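Local atomic coordinates of putative deoxyribonuclease yjjV (Escherichia coli, PDB entry 1ZZM), a protein that probably hydrolyses ester bonds as a TatD-type metal-dependent hydrolase, a putative deoxyribonuclease binding two divalent metal ions per subunit. Residues G34-P39 with Q57-A62; I98-F103 with R135-K140; L122-D127 with H148-T153. All blocks are in the same frame, centred on the assembly; numbering follows the deposited sequence.

Contact 1 (G34-P39 with Q57-A62)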
loop_
_atom_site.group_PDB
_atom_site.type_symbol
_atom_site.label_atom_id
_atom_site.label_comp_id
_atom_site.label_asym_id
_atom_site.label_seq_id
_atom_site.Cartn_x
_atom_site.Cartn_y
_atom_site.Cartn_z
ATOM N N GLY A 34 -13.868 -3.911 -5.696
ATOM C CA GLY A 34 -13.756 -5.048 -6.599
ATOM C C GLY A 34 -12.449 -5.797 -6.699
ATOM O O GLY A 34 -12.444 -6.965 -7.120
ATOM N N LYS A 35 -11.345 -5.125 -6.361
ATOM C CA LYS A 35 -10.024 -5.759 -6.371
ATOM C C LYS A 35 -9.288 -5.284 -5.129
ATOM O O LYS A 35 -9.523 -4.175 -4.622
ATOM C CB LYS A 35 -9.221 -5.377 -7.623
ATOM C CG LYS A 35 -9.822 -5.975 -8.907
ATOM C CD LYS A 35 -9.057 -5.618 -10.135
ATOM C CE LYS A 35 -9.504 -6.513 -11.282
ATOM N NZ LYS A 35 -10.978 -6.479 -11.462
ATOM N N ILE A 36 -8.384 -6.121 -4.645
ATOM C CA ILE A 36 -7.614 -5.792 -3.456
ATOM C C ILE A 36 -6.166 -6.236 -3.685
ATOM O O ILE A 36 -5.939 -7.354 -4.145
ATOM C CB ILE A 36 -8.191 -6.564 -2.245
ATOM C CG1 ILE A 36 -9.650 -6.142 -2.037
ATOM C CG2 ILE A 36 -7.330 -6.305 -0.986
ATOM C CD1 ILE A 36 -10.371 -6.893 -0.921
ATOM N N ILE A 37 -5.207 -5.365 -3.389
ATOM C CA ILE A 37 -3.792 -5.720 -3.526
ATOM C C ILE A 37 -3.295 -6.089 -2.123
ATOM O O ILE A 37 -3.476 -5.292 -1.166
ATOM C CB ILE A 37 -2.965 -4.531 -4.051
ATOM C CG1 ILE A 37 -3.410 -4.169 -5.478
ATOM C CG2 ILE A 37 -1.492 -4.880 -4.076
ATOM C CD1 ILE A 37 -4.819 -3.676 -5.572
ATOM N N VAL A 38 -2.698 -7.277 -2.021
ATOM C CA VAL A 38 -2.211 -7.857 -0.760
ATOM C C VAL A 38 -0.688 -7.856 -0.701
ATOM O O VAL A 38 -0.032 -8.650 -1.367
ATOM C CB VAL A 38 -2.683 -9.344 -0.626
ATOM C CG1 VAL A 38 -2.298 -9.907 0.737
ATOM C CG2 VAL A 38 -4.196 -9.438 -0.859
ATOM N N PRO A 39 -0.102 -6.938 0.078
ATOM C CA PRO A 39 1.359 -6.905 0.163
ATOM C C PRO A 39 1.861 -7.825 1.267
ATOM O O PRO A 39 1.294 -7.842 2.375
ATOM C CB PRO A 39 1.654 -5.438 0.431
ATOM C CG PRO A 39 0.466 -4.956 1.192
ATOM C CD PRO A 39 -0.717 -5.790 0.764
ATOM N N GLN A 57 -9.910 -14.371 -8.004
ATOM C CA GLN A 57 -9.809 -13.371 -9.062
ATOM C C GLN A 57 -9.577 -11.937 -8.576
ATOM O O GLN A 57 -8.741 -11.226 -9.136
ATOM C CB GLN A 57 -11.060 -13.392 -9.964
ATOM C CG GLN A 57 -11.130 -14.559 -10.943
ATOM C CD GLN A 57 -10.267 -14.368 -12.202
ATOM O OE1 GLN A 57 -10.412 -15.115 -13.174
ATOM N NE2 GLN A 57 -9.371 -13.375 -12.186
ATOM N N PRO A 58 -10.281 -11.498 -7.521
ATOM C CA PRO A 58 -10.082 -10.123 -7.055
ATOM C C PRO A 58 -8.764 -9.777 -6.375
ATOM O O PRO A 58 -8.470 -8.614 -6.206
ATOM C CB PRO A 58 -11.236 -9.922 -6.059
ATOM C CG PRO A 58 -12.245 -10.914 -6.483
ATOM C CD PRO A 58 -11.370 -12.121 -6.751
ATOM N N LEU A 59 -7.977 -10.775 -5.988
ATOM C CA LEU A 59 -6.779 -10.471 -5.239
ATOM C C LEU A 59 -5.476 -10.467 -6.027
ATOM O O LEU A 59 -5.190 -11.349 -6.813
ATOM C CB LEU A 59 -6.657 -11.453 -4.059
ATOM C CG LEU A 59 -7.858 -11.555 -3.129
ATOM C CD1 LEU A 59 -7.613 -12.702 -2.099
ATOM C CD2 LEU A 59 -8.024 -10.201 -2.390
ATOM N N TYR A 60 -4.683 -9.444 -5.785
ATOM C CA TYR A 60 -3.412 -9.323 -6.464
ATOM C C TYR A 60 -2.407 -9.267 -5.349
ATOM O O TYR A 60 -2.762 -8.931 -4.188
ATOM C CB TYR A 60 -3.398 -8.045 -7.286
ATOM C CG TYR A 60 -4.186 -8.186 -8.571
ATOM C CD1 TYR A 60 -3.526 -8.393 -9.785
ATOM C CD2 TYR A 60 -5.586 -8.155 -8.573
ATOM C CE1 TYR A 60 -4.227 -8.576 -10.976
ATOM C CE2 TYR A 60 -6.304 -8.334 -9.768
ATOM C CZ TYR A 60 -5.610 -8.548 -10.965
ATOM O OH TYR A 60 -6.279 -8.749 -12.155
ATOM N N ALA A 61 -1.156 -9.535 -5.676
ATOM C CA ALA A 61 -0.147 -9.576 -4.618
ATOM C C ALA A 61 1.106 -8.743 -4.846
ATOM O O ALA A 61 1.400 -8.344 -5.974
ATOM C CB ALA A 61 0.267 -11.037 -4.428
ATOM N N ALA A 62 1.825 -8.494 -3.739
ATOM C CA ALA A 62 3.127 -7.852 -3.746
ATOM C C ALA A 62 3.929 -8.722 -2.748
ATOM O O ALA A 62 3.361 -9.230 -1.755
ATOM C CB ALA A 62 3.044 -6.409 -3.262
#
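The methylene stem of Lys35 overlaps the CE2 side of the Tyr60 ring, with CD of the lysine 3.9 Å from CE2 of the tyrosine and CE beside the phenol oxygen. Lysine suits this place because its carbons can lie against an aromatic while its amino group goes further: the stem is extended as far as CE and bends only at the last torsion (chi4 53°), and NZ makes a salt bridge with the terminal carboxylate of Pro259. Cut back to an alanine, this position is likely to leave the Pro259 carboxylate without its charged mate and to take the lysine carbons off the CE2 side of the tyrosine. Lys91 adds a cation-pi contact to the same ring.

On the other face of the sheet Leu59 lies alongside Ile36 and points the same way, its CD2 3.6 Å from CB of the isoleucine. The same methyl meets CG2 of Val38 at 4.2 Å. Branched and long aliphatic residues fit here because helix 46-55 packs over Val38, Leu59 and Ala61. Four backbone bonds join the strands, the shortest from Val38 N to Tyr60 O at 2.7 Å. Ile36 and Val38 are the donors on strand 33-39, so Pro39, which has no N-H, costs this pairing nothing; its CB sits 4.1 Å from that of Ala62, close to the metal ligands His9 and Glu97.

Strand 33-39, helix 46-55 and strand 59-63 thus form a beta-alpha-beta unit, the building block of the TIM-barrel type of fold to which TatD enzymes belong.

Contact 2 (I98-F103 with R135-K140)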
loop_
_atom_site.group_PDB
_atom_site.type_symbol
_atom_site.label_atom_id
_atom_site.label_comp_id
_atom_site.label_asym_id
_atom_site.label_seq_id
_atom_site.Cartn_x
_atom_site.Cartn_y
_atom_site.Cartn_z
ATOM N N ILE A 98 7.603 -2.883 1.681
ATOM C CA ILE A 98 8.989 -2.640 2.085
ATOM C C ILE A 98 8.965 -1.186 2.545
ATOM O O ILE A 98 7.978 -0.488 2.310
ATOM C CB ILE A 98 9.973 -2.781 0.927
ATOM C CG1 ILE A 98 9.728 -1.679 -0.110
ATOM C CG2 ILE A 98 9.822 -4.155 0.304
ATOM C CD1 ILE A 98 10.563 -1.858 -1.371
ATOM N N GLY A 99 10.015 -0.752 3.245
ATOM C CA GLY A 99 10.037 0.620 3.686
ATOM C C GLY A 99 10.825 0.788 4.977
ATOM O O GLY A 99 11.729 0.008 5.273
ATOM N N LEU A 100 10.496 1.861 5.693
ATOM C CA LEU A 100 11.169 2.227 6.921
ATOM C C LEU A 100 10.159 2.597 7.989
ATOM O O LEU A 100 9.050 3.040 7.690
ATOM C CB LEU A 100 12.059 3.438 6.678
ATOM C CG LEU A 100 13.007 3.310 5.478
ATOM C CD1 LEU A 100 13.481 4.687 5.163
ATOM C CD2 LEU A 100 14.170 2.336 5.761
ATOM N N ASP A 101 10.557 2.464 9.246
ATOM C CA ASP A 101 9.612 2.782 10.322
ATOM C C ASP A 101 10.466 3.095 11.556
ATOM O O ASP A 101 11.153 2.206 12.065
ATOM C CB ASP A 101 8.755 1.539 10.558
ATOM C CG ASP A 101 7.650 1.759 11.570
ATOM O OD1 ASP A 101 7.901 2.471 12.549
ATOM O OD2 ASP A 101 6.530 1.213 11.387
ATOM N N LEU A 102 10.401 4.325 12.057
ATOM C CA LEU A 102 11.224 4.681 13.205
ATOM C C LEU A 102 10.562 4.491 14.553
ATOM O O LEU A 102 10.998 5.064 15.548
ATOM C CB LEU A 102 11.742 6.123 13.080
ATOM C CG LEU A 102 13.016 6.281 12.227
ATOM C CD1 LEU A 102 13.331 7.767 12.074
ATOM C CD2 LEU A 102 14.195 5.536 12.851
ATOM N N PHE A 103 9.516 3.684 14.593
ATOM C CA PHE A 103 8.831 3.437 15.844
ATOM C C PHE A 103 9.630 2.420 16.660
ATOM O O PHE A 103 10.184 1.464 16.104
ATOM C CB PHE A 103 7.440 2.864 15.594
ATOM C CG PHE A 103 6.591 2.846 16.820
ATOM C CD1 PHE A 103 6.017 4.025 17.291
ATOM C CD2 PHE A 103 6.428 1.675 17.556
ATOM C CE1 PHE A 103 5.294 4.038 18.484
ATOM C CE2 PHE A 103 5.710 1.674 18.747
ATOM C CZ PHE A 103 5.141 2.859 19.215
ATOM N N ARG A 135 6.983 5.506 8.311
ATOM C CA ARG A 135 6.396 6.040 9.521
ATOM C C ARG A 135 7.511 6.831 10.205
ATOM O O ARG A 135 8.465 6.243 10.763
ATOM C CB ARG A 135 5.918 4.882 10.380
ATOM C CG ARG A 135 5.422 5.316 11.743
ATOM C CD ARG A 135 5.470 4.116 12.655
ATOM N NE ARG A 135 4.220 3.905 13.352
ATOM C CZ ARG A 135 3.822 2.714 13.769
ATOM N NH1 ARG A 135 4.590 1.648 13.545
ATOM N NH2 ARG A 135 2.662 2.598 14.396
ATOM N N ARG A 136 7.379 8.157 10.148
ATOM C CA ARG A 136 8.355 9.073 10.729
ATOM C C ARG A 136 9.688 8.995 10.001
ATOM O O ARG A 136 10.723 9.373 10.551
ATOM C CB ARG A 136 8.570 8.742 12.211
ATOM C CG ARG A 136 7.385 9.103 13.099
ATOM C CD ARG A 136 7.629 8.682 14.557
ATOM N NE ARG A 136 6.615 9.236 15.454
ATOM C CZ ARG A 136 5.940 8.534 16.367
ATOM N NH1 ARG A 136 6.161 7.227 16.520
ATOM N NH2 ARG A 136 5.036 9.145 17.131
ATOM N N THR A 137 9.655 8.535 8.752
ATOM C CA THR A 137 10.857 8.336 7.934
ATOM C C THR A 137 10.680 8.921 6.529
ATOM O O THR A 137 11.406 8.543 5.599
ATOM C CB THR A 137 11.118 6.811 7.771
ATOM O OG1 THR A 137 9.914 6.180 7.315
ATOM C CG2 THR A 137 11.485 6.189 9.111
ATOM N N HIS A 138 9.747 9.855 6.355
ATOM C CA HIS A 138 9.523 10.368 4.983
ATOM C C HIS A 138 10.728 11.009 4.289
ATOM O O HIS A 138 10.965 10.765 3.100
ATOM C CB HIS A 138 8.353 11.352 4.970
ATOM C CG HIS A 138 7.038 10.706 5.276
ATOM N ND1 HIS A 138 5.986 11.386 5.857
ATOM C CD2 HIS A 138 6.633 9.419 5.151
ATOM C CE1 HIS A 138 4.991 10.542 6.083
ATOM N NE2 HIS A 138 5.360 9.342 5.665
ATOM N N ASP A 139 11.471 11.839 5.018
ATOM C CA ASP A 139 12.627 12.514 4.455
ATOM C C ASP A 139 13.701 11.505 4.027
ATOM O O ASP A 139 14.214 11.576 2.922
ATOM C CB ASP A 139 13.206 13.500 5.479
ATOM C CG ASP A 139 12.230 14.619 5.835
ATOM O OD1 ASP A 139 11.204 14.821 5.139
ATOM O OD2 ASP A 139 12.492 15.312 6.836
ATOM N N LYS A 140 14.018 10.562 4.901
ATOM C CA LYS A 140 15.020 9.547 4.598
ATOM C C LYS A 140 14.569 8.666 3.452
ATOM O O LYS A 140 15.351 8.374 2.552
ATOM C CB LYS A 140 15.297 8.690 5.836
ATOM C CG LYS A 140 16.278 9.336 6.813
ATOM C CD LYS A 140 17.667 9.442 6.162
ATOM C CE LYS A 140 18.736 9.864 7.150
ATOM N NZ LYS A 140 20.036 10.124 6.451
#
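One face of the Arg135 guanidinium is covered by Phe103, whose CG stands 4.0 Å above the plane, offset toward its rim and with the two planes 31° apart. At the edge of the same guanidinium lies the carboxylate of Asp101. Arg136 meets the phenylalanine differently: its NH1 comes to the ring edge, 3.3 Å from CD1 of Phe103, and the two groups are nearly coplanar. The phenylalanine thus lies over a face of one guanidinium and takes the other at its own ring edge.

Asp101 and Arg135 lie side by side and form a salt bridge, NH1 of the arginine reaching the syn lone pair of Asp101 OD2 at 2.9 Å. That oxygen also bonds to His133 NE2, which makes Asp101 a second-shell partner of an experimentally established metal ligand. Its other oxygen, OD1, accepts from Phe103 N at 2.9 Å and closes an Asx turn just where the strand ends. Asp101 and Phe103 also line the pocket that holds a polyethylene glycol molecule, probably from the crystallisation liquor.

Deeper in, Thr137 carries its CG2 tightly against CG of Leu102, 3.5 Å away. With chi1 at 51° OG1 lies between the backbone N and the carbonyl carbon, and it bonds to Ser134 OG, while CG2 is left to face Leu102. A backbone bond from Leu102 N to Arg135 O, 3.0 Å long, helps pair the strand ends.

The contact closes the ends of parallel strands 95-101 and 130-135, just before helix 138-148; helix 109-125 covers it, with Phe109 on Leu102 and Thr137, and Gln112 OE1 accepting from Asp101 N.

Contact 3 (L122-D127 with H148-T153). With ZN (zinc ion), chain D.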
loop_
_atom_site.group_PDB
_atom_site.type_symbol
_atom_site.label_atom_id
_atom_site.label_comp_id
_atom_site.label_asym_id
_atom_site.label_seq_id
_atom_site.Cartn_x
_atom_site.Cartn_y
_atom_site.Cartn_z
ATOM N N LEU A 122 15.906 -5.160 -6.350
ATOM C CA LEU A 122 15.116 -6.224 -6.953
ATOM C C LEU A 122 13.960 -5.678 -7.787
ATOM O O LEU A 122 13.670 -6.193 -8.872
ATOM C CB LEU A 122 14.579 -7.190 -5.900
ATOM C CG LEU A 122 15.655 -8.118 -5.342
ATOM C CD1 LEU A 122 15.164 -8.905 -4.121
ATOM C CD2 LEU A 122 16.076 -9.074 -6.466
ATOM N N ALA A 123 13.321 -4.621 -7.302
ATOM C CA ALA A 123 12.221 -4.019 -8.042
ATOM C C ALA A 123 12.779 -3.507 -9.364
ATOM O O ALA A 123 12.118 -3.635 -10.396
ATOM C CB ALA A 123 11.575 -2.888 -7.241
ATOM N N LYS A 124 13.982 -2.938 -9.344
ATOM C CA LYS A 124 14.579 -2.443 -10.588
ATOM C C LYS A 124 14.901 -3.576 -11.529
ATOM O O LYS A 124 14.626 -3.491 -12.724
ATOM C CB LYS A 124 15.847 -1.634 -10.307
ATOM C CG LYS A 124 15.514 -0.207 -9.881
ATOM C CD LYS A 124 16.667 0.483 -9.153
ATOM C CE LYS A 124 17.757 0.906 -10.078
ATOM N NZ LYS A 124 18.743 1.720 -9.293
ATOM N N ARG A 125 15.478 -4.643 -10.982
ATOM C CA ARG A 125 15.857 -5.798 -11.793
ATOM C C ARG A 125 14.651 -6.441 -12.480
ATOM O O ARG A 125 14.700 -6.820 -13.656
ATOM C CB ARG A 125 16.547 -6.862 -10.918
ATOM C CG ARG A 125 16.926 -8.116 -11.707
ATOM C CD ARG A 125 17.627 -9.154 -10.849
ATOM N NE ARG A 125 17.823 -10.409 -11.575
ATOM C CZ ARG A 125 18.354 -11.502 -11.041
ATOM N NH1 ARG A 125 18.733 -11.500 -9.767
ATOM N NH2 ARG A 125 18.531 -12.587 -11.789
ATOM N N TYR A 126 13.559 -6.566 -11.744
ATOM C CA TYR A 126 12.379 -7.211 -12.289
ATOM C C TYR A 126 11.339 -6.256 -12.865
ATOM O O TYR A 126 10.249 -6.694 -13.229
ATOM C CB TYR A 126 11.788 -8.120 -11.216
ATOM C CG TYR A 126 12.695 -9.320 -10.970
ATOM C CD1 TYR A 126 12.793 -10.328 -11.929
ATOM C CD2 TYR A 126 13.527 -9.401 -9.839
ATOM C CE1 TYR A 126 13.685 -11.390 -11.787
ATOM C CE2 TYR A 126 14.444 -10.477 -9.688
ATOM C CZ TYR A 126 14.504 -11.463 -10.672
ATOM O OH TYR A 126 15.349 -12.547 -10.560
ATOM N N ASP A 127 11.694 -4.968 -12.918
ATOM C CA ASP A 127 10.841 -3.918 -13.496
ATOM C C ASP A 127 9.475 -3.866 -12.818
ATOM O O ASP A 127 8.443 -4.005 -13.469
ATOM C CB ASP A 127 10.711 -4.210 -15.011
ATOM C CG ASP A 127 10.152 -3.019 -15.827
ATOM O OD1 ASP A 127 10.320 -1.849 -15.433
ATOM O OD2 ASP A 127 9.544 -3.278 -16.888
ATOM N N HIS A 148 18.006 6.040 -5.955
ATOM C CA HIS A 148 17.927 4.805 -6.704
ATOM C C HIS A 148 17.106 4.823 -7.975
ATOM O O HIS A 148 17.200 3.907 -8.768
ATOM C CB HIS A 148 17.581 3.694 -5.724
ATOM C CG HIS A 148 18.517 3.679 -4.555
ATOM N ND1 HIS A 148 19.889 3.615 -4.716
ATOM C CD2 HIS A 148 18.301 3.847 -3.229
ATOM C CE1 HIS A 148 20.474 3.746 -3.540
ATOM N NE2 HIS A 148 19.533 3.893 -2.622
ATOM N N ASP A 149 16.318 5.881 -8.148
ATOM C CA ASP A 149 15.580 6.124 -9.384
ATOM C C ASP A 149 14.954 4.888 -10.025
ATOM O O ASP A 149 15.415 4.385 -11.056
ATOM C CB ASP A 149 16.571 6.810 -10.339
ATOM C CG ASP A 149 15.952 7.209 -11.652
ATOM O OD1 ASP A 149 14.743 7.551 -11.709
ATOM O OD2 ASP A 149 16.709 7.188 -12.638
ATOM N N LEU A 150 13.895 4.396 -9.409
ATOM C CA LEU A 150 13.201 3.221 -9.927
ATOM C C LEU A 150 12.297 3.679 -11.060
ATOM O O LEU A 150 11.435 4.528 -10.857
ATOM C CB LEU A 150 12.332 2.577 -8.838
ATOM C CG LEU A 150 13.055 1.838 -7.716
ATOM C CD1 LEU A 150 13.782 2.841 -6.846
ATOM C CD2 LEU A 150 12.042 1.017 -6.899
ATOM N N PRO A 151 12.466 3.112 -12.269
ATOM C CA PRO A 151 11.641 3.486 -13.422
ATOM C C PRO A 151 10.130 3.362 -13.162
ATOM O O PRO A 151 9.339 4.179 -13.641
ATOM C CB PRO A 151 12.086 2.497 -14.495
ATOM C CG PRO A 151 13.488 2.262 -14.169
ATOM C CD PRO A 151 13.482 2.118 -12.663
ATOM N N ARG A 152 9.726 2.345 -12.405
ATOM C CA ARG A 152 8.291 2.147 -12.159
ATOM C C ARG A 152 7.752 2.777 -10.904
ATOM O O ARG A 152 6.562 2.635 -10.610
ATOM C CB ARG A 152 7.985 0.657 -12.101
ATOM C CG ARG A 152 8.425 -0.078 -13.329
ATOM C CD ARG A 152 7.544 0.291 -14.514
ATOM N NE ARG A 152 7.904 -0.562 -15.637
ATOM C CZ ARG A 152 7.227 -0.649 -16.777
ATOM N NH1 ARG A 152 6.123 0.076 -16.971
ATOM N NH2 ARG A 152 7.667 -1.467 -17.726
ATOM N N THR A 153 8.623 3.491 -10.199
ATOM C CA THR A 153 8.327 4.107 -8.923
ATOM C C THR A 153 7.430 3.253 -8.023
ATOM O O THR A 153 7.783 2.108 -7.756
ATOM C CB THR A 153 7.783 5.578 -9.068
ATOM O OG1 THR A 153 6.518 5.586 -9.746
ATOM C CG2 THR A 153 8.837 6.419 -9.854
HETATM ZN ZN ZN D . 19.648 3.921 -0.615
#
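Asp127 is gripped by two nitrogens of Arg152, NE to OD1 at 2.7 Å and NH2 to OD2 also at 2.7 Å, a side-on salt bridge. Both oxygens lie near the guanidinium plane, yet the carboxylate is turned 45° against it: OD1 is met from above the carboxylate plane and OD2 on the syn side, somewhat out of that plane. The bend of the arginine at chi2 (-71°) folds its chain back toward the aspartate, which is itself the positive-phi residue of the Schellman motif ending helix 109-125.

Lys124 reaches across from that helix to the last turn of another, its NZ bonded to His148 O at 2.7 Å along a lone pair. Its long chain also serves as packing, CG lying 3.9 Å from CG of Leu150, which it crosses at about a right angle. Beneath, the small Ala123 lets Leu150 close in, CB to CD2 3.9 Å.

NE2 of His148 binds a zinc ion at 2.0 Å, in a site shared with Asp117 and His144, apart from the metal pair of the active site. The ammonium of Lys124 at the carbonyl end of helix 138-148 would probably offset the partial negative charge there.

Contact 1 is largely buried, whereas contacts 2 and 3 are only partly buried, with about half or more of their touching residues exposed. Contact 1 belongs to the three-stranded parallel sheet and contact 2 to the five-stranded one, on opposite sides of the chain's centre, about 24 Å apart between centres. The segments of contacts 2 and 3 alternate along the chain: contact 2 takes strand 95-101 and the start of helix 138-148, contact 3 the end of helix 109-125 and the loop after helix 138-148. Chemistry follows place: regular backbone pairing and aliphatic packing in contact 1, arginine, carboxylate and aromatic groups by the pocket in contact 2, and helix-end charges in contact 3.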